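Local coordinates for protein hyaluronidase (Thermobaculum terrenum, PDB 5DIY) that probably removes N-acetylglucosamine from O-GlcNAc-modified substrates as a hexosaminidase of glycoside hydrolase family 84, at residues 98-101 with 102-105; 257-261 with 262-266; 345-348 with 349-353; 420-423 with 424-427; 439-442 with 443-447. All coordinates share one frame; numbering follows the deposited sequence.

Contact 1: 98-101 with 102-105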
loop_
_atom_site.group_PDB
_atom_site.type_symbol
_atom_site.label_atom_id
_atom_site.label_comp_id
_atom_site.label_asym_id
_atom_site.label_seq_id
_atom_site.Cartn_x
_atom_site.Cartn_y
_atom_site.Cartn_z
ATOM N N THR C 98 31.974 8.678 9.168
ATOM C CA THR C 98 31.587 7.987 7.939
ATOM C C THR C 98 30.184 8.404 7.462
ATOM O O THR C 98 29.987 8.658 6.273
ATOM C CB THR C 98 31.688 6.455 8.123
ATOM O OG1 THR C 98 33.047 6.107 8.433
ATOM C CG2 THR C 98 31.237 5.697 6.865
ATOM N N LEU C 99 29.227 8.502 8.384
ATOM C CA LEU C 99 27.875 8.968 8.038
ATOM C C LEU C 99 27.896 10.418 7.547
ATOM O O LEU C 99 27.242 10.749 6.554
ATOM C CB LEU C 99 26.913 8.821 9.221
ATOM C CG LEU C 99 25.422 9.059 8.901
ATOM C CD1 LEU C 99 24.539 8.012 9.561
ATOM C CD2 LEU C 99 24.961 10.455 9.298
ATOM N N ILE C 100 28.667 11.268 8.229
ATOM C CA ILE C 100 28.806 12.682 7.842
ATOM C C ILE C 100 29.463 12.825 6.466
ATOM O O ILE C 100 29.093 13.711 5.689
ATOM C CB ILE C 100 29.573 13.501 8.920
ATOM C CG1 ILE C 100 28.765 13.575 10.231
ATOM C CG2 ILE C 100 29.924 14.904 8.425
ATOM C CD1 ILE C 100 27.520 14.441 10.203
ATOM N N ARG C 101 30.417 11.948 6.165
ATOM C CA ARG C 101 31.057 11.912 4.847
ATOM C C ARG C 101 30.043 11.524 3.762
ATOM O O ARG C 101 29.992 12.145 2.700
ATOM C CB ARG C 101 32.232 10.931 4.869
ATOM C CG ARG C 101 33.299 11.158 3.806
ATOM C CD ARG C 101 34.460 10.166 3.935
ATOM N NE ARG C 101 34.893 10.001 5.328
ATOM C CZ ARG C 101 34.817 8.884 6.062
ATOM N NH1 ARG C 101 34.350 7.730 5.569
ATOM N NH2 ARG C 101 35.232 8.918 7.325
ATOM N N LYS C 102 29.226 10.510 4.051
ATOM C CA LYS C 102 28.174 10.046 3.132
ATOM C C LYS C 102 27.173 11.150 2.758
ATOM O O LYS C 102 26.808 11.284 1.585
ATOM C CB LYS C 102 27.433 8.843 3.745
ATOM C CG LYS C 102 26.291 8.263 2.921
ATOM C CD LYS C 102 26.709 7.940 1.495
ATOM C CE LYS C 102 25.732 6.983 0.827
ATOM N NZ LYS C 102 25.848 5.593 1.358
ATOM N N ILE C 103 26.738 11.928 3.751
ATOM C CA ILE C 103 25.736 12.981 3.530
ATOM C C ILE C 103 26.306 14.335 3.071
ATOM O O ILE C 103 25.536 15.196 2.648
ATOM C CB ILE C 103 24.802 13.182 4.760
ATOM C CG1 ILE C 103 25.539 13.766 5.972
ATOM C CG2 ILE C 103 24.135 11.865 5.144
ATOM C CD1 ILE C 103 24.625 14.504 6.922
ATOM N N THR C 104 27.629 14.525 3.151
ATOM C CA THR C 104 28.254 15.812 2.797
ATOM C C THR C 104 27.904 16.318 1.387
ATOM O O THR C 104 27.547 17.484 1.249
ATOM C CB THR C 104 29.790 15.792 3.015
ATOM O OG1 THR C 104 30.061 15.749 4.420
ATOM C CG2 THR C 104 30.469 17.031 2.434
ATOM N N PRO C 105 27.999 15.457 0.347
ATOM C CA PRO C 105 27.558 15.903 -0.994
ATOM C C PRO C 105 26.145 16.513 -1.014
ATOM O O PRO C 105 25.907 17.485 -1.733
ATOM C CB PRO C 105 27.603 14.619 -1.826
ATOM C CG PRO C 105 28.627 13.762 -1.156
ATOM C CD PRO C 105 28.589 14.103 0.308
#
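Thr-104 folds its hydroxyl back over the preceding turn of the helix, and its OG1 donates to the backbone O of Ile-100 at 2.6 Å. The first torsion (chi1 -70°) sets OG1 beside the backbone N of Thr-104 and anti to its carbonyl carbon, which puts hydroxyl and amide on the same acceptor. The side chains of Ile-100 and Thr-104 run at a slant to each other, CG2 of the isoleucine lying beside that OG1. The hydroxyl is tilted well out of the carbonyl plane, while the bond from Thr-104 N to Ile-100 O is weak and bent, 121° at the hydrogen. Thr-104 N also has a long, weak bond to Arg-101 O. Here the helix kinks, because Pro-105 has no N-H to offer; its ring carbon CD lies 3.4 Å from Arg-101 O instead. Just before the kink the i to i+4 pattern still holds, with Lys-102 N bonded to Thr-98 O and Ile-103 N to Leu-99 O. Ile-103 has CG1 between its backbone N and carbonyl carbon (chi1 68°), the crowded position, which brings CG1 to 3.5 Å from Leu-99 O. Its two branches divide the neighbours: CD1 meets Ile-100 CD1 at 4.4 Å, and CG2 meets Leu-99 CD2 at 4.5 Å. Lys-102 carries its ammonium away from the turn to the carbonyls of Tyr-47, Trp-52 and Glu-54, with a cation-pi contact to Tyr-56. The contact belongs to helix 93-108 of a beta-alpha-beta crossover in the TIM barrel: Leu-99 and Ile-103 pack on strand 77-82 and on helix 137-153, while Ile-100 leans on Arg-151 and Leu-152 of that helix.

Contact 2: 257-261 with 262-266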
loop_
_atom_site.group_PDB
_atom_site.type_symbol
_atom_site.label_atom_id
_atom_site.label_comp_id
_atom_site.label_asym_id
_atom_site.label_seq_id
_atom_site.Cartn_x
_atom_site.Cartn_y
_atom_site.Cartn_z
ATOM N N ASN C 257 3.910 6.616 2.115
ATOM C CA ASN C 257 4.736 5.655 1.383
ATOM C C ASN C 257 3.913 5.051 0.224
ATOM O O ASN C 257 2.960 4.301 0.470
ATOM C CB ASN C 257 5.260 4.550 2.318
ATOM C CG ASN C 257 6.441 3.784 1.730
ATOM O OD1 ASN C 257 7.000 4.162 0.703
ATOM N ND2 ASN C 257 6.827 2.705 2.383
ATOM N N PRO C 258 4.266 5.381 -1.037
ATOM C CA PRO C 258 3.456 4.954 -2.177
ATOM C C PRO C 258 3.831 3.585 -2.737
ATOM O O PRO C 258 4.711 2.906 -2.210
ATOM C CB PRO C 258 3.733 6.051 -3.207
ATOM C CG PRO C 258 5.139 6.461 -2.921
ATOM C CD PRO C 258 5.434 6.161 -1.486
ATOM N N MET C 259 3.152 3.184 -3.805
ATOM C CA MET C 259 3.474 1.936 -4.494
ATOM C C MET C 259 4.708 2.123 -5.366
ATOM O O MET C 259 5.007 3.239 -5.814
ATOM C CB MET C 259 2.298 1.478 -5.365
ATOM C CG MET C 259 1.012 1.220 -4.593
ATOM S SD MET C 259 -0.305 0.552 -5.626
ATOM C CE MET C 259 -0.921 2.054 -6.368
ATOM N N ALA C 260 5.401 1.022 -5.634
ATOM C CA ALA C 260 6.449 1.002 -6.669
ATOM C C ALA C 260 5.897 1.302 -8.087
ATOM O O ALA C 260 6.678 1.506 -9.013
ATOM C CB ALA C 260 7.184 -0.327 -6.652
ATOM N N LEU C 261 4.569 1.275 -8.243
ATOM C CA LEU C 261 3.854 1.818 -9.405
ATOM C C LEU C 261 3.529 3.306 -9.193
ATOM O O LEU C 261 2.543 3.628 -8.519
ATOM C CB LEU C 261 2.542 1.038 -9.611
ATOM C CG LEU C 261 2.632 -0.479 -9.735
ATOM C CD1 LEU C 261 1.237 -1.067 -9.861
ATOM C CD2 LEU C 261 3.498 -0.869 -10.918
ATOM N N PRO C 262 4.354 4.224 -9.748
ATOM C CA PRO C 262 4.156 5.648 -9.442
ATOM C C PRO C 262 2.917 6.285 -10.054
ATOM O O PRO C 262 2.265 7.097 -9.405
ATOM C CB PRO C 262 5.412 6.319 -10.027
ATOM C CG PRO C 262 5.934 5.363 -11.038
ATOM C CD PRO C 262 5.597 4.002 -10.514
ATOM N N GLU C 263 2.621 5.951 -11.305
ATOM C CA GLU C 263 1.477 6.535 -11.993
ATOM C C GLU C 263 0.168 6.068 -11.345
ATOM O O GLU C 263 -0.735 6.873 -11.110
ATOM C CB GLU C 263 1.516 6.202 -13.494
ATOM C CG GLU C 263 0.637 7.092 -14.356
ATOM C CD GLU C 263 1.092 8.537 -14.415
ATOM O OE1 GLU C 263 2.292 8.816 -14.217
ATOM O OE2 GLU C 263 0.239 9.404 -14.680
ATOM N N ALA C 264 0.087 4.778 -11.024
ATOM C CA ALA C 264 -1.064 4.229 -10.292
ATOM C C ALA C 264 -1.222 4.848 -8.901
ATOM O O ALA C 264 -2.348 5.026 -8.438
ATOM C CB ALA C 264 -0.967 2.713 -10.191
ATOM N N SER C 265 -0.105 5.178 -8.246
ATOM C CA SER C 265 -0.137 5.833 -6.924
ATOM C C SER C 265 -0.783 7.213 -6.944
ATOM O O SER C 265 -1.296 7.664 -5.927
ATOM C CB SER C 265 1.272 5.963 -6.322
ATOM O OG SER C 265 1.836 4.705 -6.033
ATOM N N LYS C 266 -0.767 7.881 -8.092
ATOM C CA LYS C 266 -1.321 9.232 -8.196
ATOM C C LYS C 266 -2.801 9.323 -7.849
ATOM O O LYS C 266 -3.251 10.374 -7.391
ATOM C CB LYS C 266 -1.069 9.826 -9.580
ATOM C CG LYS C 266 0.399 10.096 -9.870
ATOM C CD LYS C 266 0.572 10.642 -11.274
ATOM C CE LYS C 266 2.033 10.866 -11.624
ATOM N NZ LYS C 266 2.133 11.532 -12.957
#
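Ser-265 of helix 262-277 reaches back to Met-259 and Leu-261 in the loop before it. Its CB lies 3.4 Å from Leu-261 O and rests against Pro-258 CB. From there OG, anti to the serine's own carbonyl carbon (chi1 -66°), stands between two backbone groups: it donates to Leu-261 O at 2.8 Å and accepts from Met-259 N at 3.0 Å. Leu-261 O is thereby gripped twice, since Ser-265 N also donates to it at 3.1 Å, and the two donors come from opposite faces of the carbonyl plane. Apolar contacts close the turn alongside. Ala-264 CB meets Met-259 CE and Leu-261 CB, each at 3.9 Å; a bend at the sulfur (chi3 -82°) turns the methionine methyl toward Ala-264 and the Ser-265 backbone. Lys-266 forms a salt bridge through NZ with Glu-263 OE1 at 3.0 Å and a second with Asp-25 of helix 20-32. The loop follows the last barrel strand, and its first residue, Asn-257, binds N-acetylglucosamine and receives a bond from Gly-12 N on OD1. Because the serine hydroxyl both donates and accepts a hydrogen bond, it satisfies polar backbone atoms in a buried turn without adding a charge, and this probably helps to fix the path of the chain just beyond the sugar-binding asparagine.

Contact 3: 345-348 with 349-353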
loop_
_atom_site.group_PDB
_atom_site.type_symbol
_atom_site.label_atom_id
_atom_site.label_comp_id
_atom_site.label_asym_id
_atom_site.label_seq_id
_atom_site.Cartn_x
_atom_site.Cartn_y
_atom_site.Cartn_z
ATOM N N ARG C 345 -30.763 -13.197 -13.796
ATOM C CA ARG C 345 -30.749 -11.811 -14.292
ATOM C C ARG C 345 -29.640 -11.002 -13.628
ATOM O O ARG C 345 -28.897 -10.304 -14.310
ATOM C CB ARG C 345 -32.110 -11.114 -14.078
ATOM C CG ARG C 345 -32.146 -9.645 -14.506
ATOM C CD ARG C 345 -33.560 -9.090 -14.657
ATOM N NE ARG C 345 -34.414 -9.390 -13.503
ATOM C CZ ARG C 345 -34.425 -8.729 -12.340
ATOM N NH1 ARG C 345 -33.629 -7.677 -12.114
ATOM N NH2 ARG C 345 -35.249 -9.130 -11.377
ATOM N N THR C 346 -29.542 -11.112 -12.304
ATOM C CA THR C 346 -28.527 -10.397 -11.525
ATOM C C THR C 346 -27.122 -10.779 -11.969
ATOM O O THR C 346 -26.273 -9.908 -12.165
ATOM C CB THR C 346 -28.671 -10.687 -10.020
ATOM O OG1 THR C 346 -29.986 -10.322 -9.591
ATOM C CG2 THR C 346 -27.643 -9.918 -9.198
ATOM N N LEU C 347 -26.890 -12.078 -12.129
ATOM C CA LEU C 347 -25.600 -12.577 -12.599
ATOM C C LEU C 347 -25.293 -12.067 -14.016
ATOM O O LEU C 347 -24.189 -11.568 -14.269
ATOM C CB LEU C 347 -25.579 -14.110 -12.555
ATOM C CG LEU C 347 -24.264 -14.824 -12.871
ATOM C CD1 LEU C 347 -23.156 -14.406 -11.913
ATOM C CD2 LEU C 347 -24.481 -16.330 -12.818
ATOM N N ARG C 348 -26.277 -12.173 -14.912
ATOM C CA ARG C 348 -26.163 -11.691 -16.298
ATOM C C ARG C 348 -25.797 -10.211 -16.376
ATOM O O ARG C 348 -24.863 -9.846 -17.086
ATOM C CB ARG C 348 -27.481 -11.918 -17.053
ATOM C CG ARG C 348 -27.474 -11.469 -18.517
ATOM C CD ARG C 348 -28.856 -11.526 -19.147
ATOM N NE ARG C 348 -29.399 -12.883 -19.066
ATOM C CZ ARG C 348 -30.478 -13.276 -18.375
ATOM N NH1 ARG C 348 -31.233 -12.424 -17.683
ATOM N NH2 ARG C 348 -30.826 -14.561 -18.403
ATOM N N GLU C 349 -26.564 -9.378 -15.672
ATOM C CA GLU C 349 -26.359 -7.926 -15.648
ATOM C C GLU C 349 -24.971 -7.576 -15.093
ATOM O O GLU C 349 -24.309 -6.668 -15.598
ATOM C CB GLU C 349 -27.467 -7.225 -14.824
ATOM C CG GLU C 349 -28.860 -7.217 -15.480
ATOM C CD GLU C 349 -30.014 -6.703 -14.580
ATOM O OE1 GLU C 349 -29.863 -6.598 -13.336
ATOM O OE2 GLU C 349 -31.112 -6.416 -15.130
ATOM N N GLU C 350 -24.529 -8.309 -14.066
ATOM C CA GLU C 350 -23.206 -8.085 -13.472
ATOM C C GLU C 350 -22.062 -8.426 -14.436
ATOM O O GLU C 350 -21.068 -7.688 -14.532
ATOM C CB GLU C 350 -23.056 -8.900 -12.181
ATOM C CG GLU C 350 -21.951 -8.409 -11.272
ATOM C CD GLU C 350 -22.161 -6.971 -10.841
ATOM O OE1 GLU C 350 -23.305 -6.600 -10.502
ATOM O OE2 GLU C 350 -21.187 -6.201 -10.853
ATOM N N ILE C 351 -22.211 -9.533 -15.161
ATOM C CA ILE C 351 -21.237 -9.915 -16.188
ATOM C C ILE C 351 -21.107 -8.820 -17.257
ATOM O O ILE C 351 -19.986 -8.411 -17.583
ATOM C CB ILE C 351 -21.591 -11.273 -16.827
ATOM C CG1 ILE C 351 -21.379 -12.405 -15.803
ATOM C CG2 ILE C 351 -20.755 -11.536 -18.080
ATOM C CD1 ILE C 351 -22.181 -13.660 -16.091
ATOM N N ILE C 352 -22.245 -8.349 -17.778
ATOM C CA ILE C 352 -22.268 -7.275 -18.780
ATOM C C ILE C 352 -21.536 -6.045 -18.242
ATOM O O ILE C 352 -20.702 -5.466 -18.941
ATOM C CB ILE C 352 -23.715 -6.884 -19.189
ATOM C CG1 ILE C 352 -24.357 -7.980 -20.060
ATOM C CG2 ILE C 352 -23.756 -5.539 -19.927
ATOM C CD1 ILE C 352 -23.905 -7.997 -21.513
ATOM N N SER C 353 -21.863 -5.666 -17.009
ATOM C CA SER C 353 -21.245 -4.511 -16.338
ATOM C C SER C 353 -19.717 -4.634 -16.274
ATOM O O SER C 353 -19.001 -3.673 -16.571
ATOM C CB SER C 353 -21.846 -4.346 -14.936
ATOM O OG SER C 353 -21.361 -3.185 -14.290
#
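Arg-345 and Glu-349, one turn apart, lie side by side and point the same way, yet the carboxylate touches the aliphatic part of the arginine and not its guanidinium. Glu-349 OE2 sits 3.4 Å from Arg-345 CG, whereas the guanidinium NH1 stays 4.1 Å from Glu-349 OE1, beyond a salt bridge. The arginine chain bends at chi3 (49°), and its guanidinium plane ends 67° from the carboxylate plane. At this distance the opposite charges probably still attract, but no hydrogen bond or salt bridge joins the two groups. Glu-349 CG also comes to 3.3 Å from Arg-345 O.

Backbone bonds of regular i to i+4 alpha-helical pattern join the two segments. Glu-349 N donates to Arg-345 O at 2.9 Å, almost straight at the hydrogen, and the next three amides, of Glu-350, Ile-351 and Ile-352, repeat the step to Thr-346, Leu-347 and Arg-348. The segments belong to the long helix 340-362 in the helical region that follows the TIM barrel in the chain, where helices 322-336 and 373-398 pack against it.

Apolar contact marks the buried side of the helix. Leu-347 and Ile-351 cross obliquely, CG of the leucine meeting CD1 of the isoleucine at 4.0 Å, and that same CD1 lies 3.4 Å from Leu-347 O. Both side chains touch Met-390 of helix 373-398, and Leu-347 also rests on Phe-328.

The polar end of Glu-350 bends away at chi2 (59°) toward partners beyond the helix: OE2 forms a salt bridge with Lys-306, and OE1 is hydrogen-bonded to Tyr-323 OH.

Contact 4: 420-423 with 424-427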
loop_
_atom_site.group_PDB
_atom_site.type_symbol
_atom_site.label_atom_id
_atom_site.label_comp_id
_atom_site.label_asym_id
_atom_site.label_seq_id
_atom_site.Cartn_x
_atom_site.Cartn_y
_atom_site.Cartn_z
ATOM N N THR C 420 -16.791 -29.142 -16.182
ATOM C CA THR C 420 -15.442 -29.438 -16.671
ATOM C C THR C 420 -14.624 -28.160 -16.813
ATOM O O THR C 420 -13.507 -28.073 -16.292
ATOM C CB THR C 420 -15.505 -30.175 -18.030
ATOM O OG1 THR C 420 -16.238 -31.391 -17.857
ATOM C CG2 THR C 420 -14.126 -30.493 -18.583
ATOM N N TYR C 421 -15.190 -27.179 -17.512
ATOM C CA TYR C 421 -14.528 -25.894 -17.721
ATOM C C TYR C 421 -14.187 -25.218 -16.388
ATOM O O TYR C 421 -13.078 -24.720 -16.218
ATOM C CB TYR C 421 -15.399 -24.963 -18.577
ATOM C CG TYR C 421 -14.794 -23.591 -18.795
ATOM C CD1 TYR C 421 -14.940 -22.575 -17.841
ATOM C CD2 TYR C 421 -14.072 -23.300 -19.951
ATOM C CE1 TYR C 421 -14.374 -21.319 -18.035
ATOM C CE2 TYR C 421 -13.508 -22.049 -20.150
ATOM C CZ TYR C 421 -13.667 -21.064 -19.193
ATOM O OH TYR C 421 -13.116 -19.822 -19.394
ATOM N N LEU C 422 -15.146 -25.191 -15.464
ATOM C CA LEU C 422 -14.947 -24.515 -14.178
ATOM C C LEU C 422 -13.863 -25.193 -13.342
ATOM O O LEU C 422 -13.019 -24.516 -12.765
ATOM C CB LEU C 422 -16.258 -24.412 -13.393
ATOM C CG LEU C 422 -17.255 -23.398 -13.969
ATOM C CD1 LEU C 422 -18.567 -23.479 -13.215
ATOM C CD2 LEU C 422 -16.701 -21.980 -13.954
ATOM N N ARG C 423 -13.878 -26.524 -13.320
ATOM C CA ARG C 423 -12.850 -27.316 -12.639
ATOM C C ARG C 423 -11.453 -26.967 -13.150
ATOM O O ARG C 423 -10.536 -26.734 -12.359
ATOM C CB ARG C 423 -13.143 -28.812 -12.811
ATOM C CG ARG C 423 -12.230 -29.733 -12.019
ATOM C CD ARG C 423 -12.551 -31.205 -12.250
ATOM N NE ARG C 423 -13.935 -31.557 -11.926
ATOM C CZ ARG C 423 -14.458 -31.626 -10.696
ATOM N NH1 ARG C 423 -13.742 -31.355 -9.601
ATOM N NH2 ARG C 423 -15.734 -31.967 -10.553
ATOM N N GLU C 424 -11.323 -26.888 -14.474
ATOM C CA GLU C 424 -10.068 -26.511 -15.129
ATOM C C GLU C 424 -9.602 -25.097 -14.740
ATOM O O GLU C 424 -8.474 -24.927 -14.271
ATOM C CB GLU C 424 -10.216 -26.625 -16.655
ATOM C CG GLU C 424 -8.909 -26.644 -17.434
ATOM C CD GLU C 424 -9.120 -26.585 -18.944
ATOM O OE1 GLU C 424 -10.251 -26.846 -19.416
ATOM O OE2 GLU C 424 -8.151 -26.264 -19.667
ATOM N N VAL C 425 -10.459 -24.094 -14.925
ATOM C CA VAL C 425 -10.061 -22.697 -14.647
ATOM C C VAL C 425 -9.885 -22.369 -13.151
ATOM O O VAL C 425 -9.043 -21.540 -12.812
ATOM C CB VAL C 425 -10.975 -21.651 -15.326
ATOM C CG1 VAL C 425 -10.969 -21.853 -16.839
ATOM C CG2 VAL C 425 -12.395 -21.679 -14.766
ATOM N N LEU C 426 -10.655 -23.014 -12.271
ATOM C CA LEU C 426 -10.440 -22.871 -10.818
ATOM C C LEU C 426 -9.060 -23.380 -10.387
ATOM O O LEU C 426 -8.448 -22.814 -9.483
ATOM C CB LEU C 426 -11.538 -23.572 -10.014
ATOM C CG LEU C 426 -12.854 -22.783 -9.895
ATOM C CD1 LEU C 426 -13.970 -23.665 -9.384
ATOM C CD2 LEU C 426 -12.686 -21.555 -8.997
ATOM N N LYS C 427 -8.567 -24.429 -11.050
ATOM C CA LYS C 427 -7.194 -24.894 -10.841
ATOM C C LYS C 427 -6.171 -23.884 -11.356
ATOM O O LYS C 427 -5.235 -23.552 -10.631
ATOM C CB LYS C 427 -6.973 -26.271 -11.467
ATOM C CG LYS C 427 -7.649 -27.373 -10.676
ATOM C CD LYS C 427 -7.617 -28.711 -11.394
ATOM C CE LYS C 427 -8.134 -29.796 -10.473
ATOM N NZ LYS C 427 -8.317 -31.100 -11.147
#
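Three firm i to i+4 backbone bonds, from Glu-424 N, Val-425 N and Leu-426 N to the carbonyls of Thr-420, Tyr-421 and Leu-422, wind an ordinary alpha-helical turn, with a weak fourth from Lys-427 N to Arg-423 O. The turn lies in helix 412-428 of the helical region beyond the TIM barrel, packed between helices 440-451 and 373-398. Its main side-chain contact is a CH-pi interaction along the helix: Val-425 CG1 sits over one face of the Tyr-421 ring, 3.9 Å from the centroid and 25° off the ring normal. With chi1 at 178° the ring is placed across from the tyrosine's backbone N, beside Val-425 one turn on, and the methyl is shifted toward the rim, 3.6 Å from CE1. Putting an alanine at Tyr-421 would remove the ring and probably leave Val-425 CG1 without the ring face it packs on, opening a gap beside Tyr-385 and Gln-388 of helix 373-398. Leu-422 and Leu-426 turn to helix 440-451. On the exposed flank Arg-423 and Lys-427 carry like charges, NH1 and NZ standing 5.6 Å apart, probably with mild repulsion. The other valine methyl, Val-425 CG2, lies 3.4 Å from Tyr-421 O.

Contact 5: 439-442 with 443-447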
loop_
_atom_site.group_PDB
_atom_site.type_symbol
_atom_site.label_atom_id
_atom_site.label_comp_id
_atom_site.label_asym_id
_atom_site.label_seq_id
_atom_site.Cartn_x
_atom_site.Cartn_y
_atom_site.Cartn_z
ATOM N N ASP C 439 -10.924 -13.564 -3.193
ATOM C CA ASP C 439 -11.364 -14.929 -3.448
ATOM C C ASP C 439 -12.893 -15.028 -3.563
ATOM O O ASP C 439 -13.460 -16.108 -3.457
ATOM C CB ASP C 439 -10.827 -15.838 -2.348
ATOM C CG ASP C 439 -9.320 -15.989 -2.423
ATOM O OD1 ASP C 439 -8.829 -16.702 -3.324
ATOM O OD2 ASP C 439 -8.626 -15.376 -1.602
ATOM N N VAL C 440 -13.557 -13.906 -3.824
ATOM C CA VAL C 440 -15.019 -13.871 -3.819
ATOM C C VAL C 440 -15.562 -14.581 -5.065
ATOM O O VAL C 440 -16.449 -15.421 -4.960
ATOM C CB VAL C 440 -15.570 -12.429 -3.747
ATOM C CG1 VAL C 440 -17.093 -12.444 -3.687
ATOM C CG2 VAL C 440 -14.997 -11.692 -2.538
ATOM N N VAL C 441 -15.018 -14.256 -6.233
ATOM C CA VAL C 441 -15.441 -14.919 -7.470
ATOM C C VAL C 441 -15.003 -16.382 -7.422
ATOM O O VAL C 441 -15.788 -17.272 -7.739
ATOM C CB VAL C 441 -14.922 -14.200 -8.730
ATOM C CG1 VAL C 441 -15.315 -14.962 -9.994
ATOM C CG2 VAL C 441 -15.480 -12.790 -8.796
ATOM N N ARG C 442 -13.768 -16.628 -6.984
ATOM C CA ARG C 442 -13.271 -17.995 -6.776
ATOM C C ARG C 442 -14.249 -18.849 -5.978
ATOM O O ARG C 442 -14.677 -19.914 -6.452
ATOM C CB ARG C 442 -11.918 -17.980 -6.065
ATOM C CG ARG C 442 -11.224 -19.331 -5.985
ATOM C CD ARG C 442 -10.068 -19.297 -4.997
ATOM N NE ARG C 442 -9.029 -18.379 -5.450
ATOM C CZ ARG C 442 -8.099 -18.656 -6.361
ATOM N NH1 ARG C 442 -8.037 -19.848 -6.938
ATOM N NH2 ARG C 442 -7.211 -17.722 -6.696
ATOM N N ASN C 443 -14.615 -18.372 -4.784
ATOM C CA ASN C 443 -15.483 -19.142 -3.879
ATOM C C ASN C 443 -16.876 -19.359 -4.475
ATOM O O ASN C 443 -17.469 -20.411 -4.282
ATOM C CB ASN C 443 -15.594 -18.490 -2.486
ATOM C CG ASN C 443 -14.261 -18.424 -1.735
ATOM O OD1 ASN C 443 -13.327 -19.183 -1.994
ATOM N ND2 ASN C 443 -14.178 -17.501 -0.786
ATOM N N PHE C 444 -17.381 -18.372 -5.214
ATOM C CA PHE C 444 -18.652 -18.522 -5.916
ATOM C C PHE C 444 -18.564 -19.628 -6.965
ATOM O O PHE C 444 -19.423 -20.498 -7.013
ATOM C CB PHE C 444 -19.099 -17.205 -6.563
ATOM C CG PHE C 444 -20.392 -17.316 -7.336
ATOM C CD1 PHE C 444 -21.594 -17.549 -6.670
ATOM C CD2 PHE C 444 -20.408 -17.181 -8.729
ATOM C CE1 PHE C 444 -22.793 -17.653 -7.375
ATOM C CE2 PHE C 444 -21.596 -17.289 -9.442
ATOM C CZ PHE C 444 -22.792 -17.526 -8.764
ATOM N N LEU C 445 -17.512 -19.597 -7.778
ATOM C CA LEU C 445 -17.296 -20.614 -8.815
ATOM C C LEU C 445 -17.114 -22.024 -8.245
ATOM O O LEU C 445 -17.661 -22.997 -8.787
ATOM C CB LEU C 445 -16.113 -20.216 -9.719
ATOM C CG LEU C 445 -16.363 -18.960 -10.565
ATOM C CD1 LEU C 445 -15.094 -18.481 -11.259
ATOM C CD2 LEU C 445 -17.480 -19.179 -11.574
ATOM N N GLN C 446 -16.372 -22.139 -7.145
ATOM C CA GLN C 446 -16.212 -23.423 -6.466
ATOM C C GLN C 446 -17.565 -23.972 -5.996
ATOM O O GLN C 446 -17.807 -25.178 -6.059
ATOM C CB GLN C 446 -15.258 -23.299 -5.274
ATOM C CG GLN C 446 -14.904 -24.618 -4.580
ATOM C CD GLN C 446 -14.028 -25.521 -5.440
ATOM O OE1 GLN C 446 -12.942 -25.132 -5.854
ATOM N NE2 GLN C 446 -14.498 -26.718 -5.711
ATOM N N GLN C 447 -18.436 -23.082 -5.528
ATOM C CA GLN C 447 -19.767 -23.465 -5.081
ATOM C C GLN C 447 -20.669 -23.883 -6.254
ATOM O O GLN C 447 -21.521 -24.759 -6.086
ATOM C CB GLN C 447 -20.402 -22.341 -4.236
ATOM C CG GLN C 447 -21.709 -22.714 -3.530
ATOM C CD GLN C 447 -21.640 -24.010 -2.735
ATOM O OE1 GLN C 447 -22.506 -24.879 -2.852
ATOM N NE2 GLN C 447 -20.613 -24.150 -1.931
#
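Asn-443 folds over Asp-439 at the start of the helix: ND2 lies 3.1 Å from Asp-439 O at too poor an angle for a hydrogen bond, so the amide packs against the carbonyl, while the backbone N of Asn-443 donates to that oxygen at 2.9 Å. The next three amides repeat the step: Phe-444 N to Val-440 O, Leu-445 N to Val-441 O and Gln-446 N to Arg-442 O. On the buried side Val-441 and Leu-445 lie side by side and point the same way, CG1 of the valine meeting CD1 of the leucine at 3.7 Å. Asp-439 occupies the N-cap position, but its carboxylate makes no capping bond and serves a salt bridge instead: Arg-442 NE donates to OD1 at 2.7 Å, 24° out of the guanidinium plane. A bend at chi3 (-64°) swings the guanidinium back to the aspartate, and NH2 reaches Ala-429 O. With a leucine in place of Arg-442, the carboxylate of Asp-439 would probably lose its mate, and Ala-429 O its bond from this side chain. Farther out, Glu-320 accepts from Asp-439 N. The turn sits in a bundle of helices: Val-441 and Leu-445 pack on helix 373-398, Leu-445 also on helix 412-428, and Phe-444 stacks with Phe-328 of helix 322-336.

Contacts 1 and 2 belong to the TIM barrel, contacts 3, 4 and 5 to the helical region beyond it. Contact 2 is the buried one, near the sugar site, and relies on a serine hydroxyl serving backbone atoms; contact 1, on the barrel's outer helical layer, also uses a hydroxyl, but at a proline kink. The other three are turns of bundle helices, each with an apolar side and an exposed charged or polar flank. Contacts 4 and 5 lie on successive helices and touch, Leu-426 CD2 being 3.6 Å from Arg-442 O; contact 5 also meets contact 3 through Phe-444 and Leu-347. Contact 5 alone of these three has an internal salt bridge.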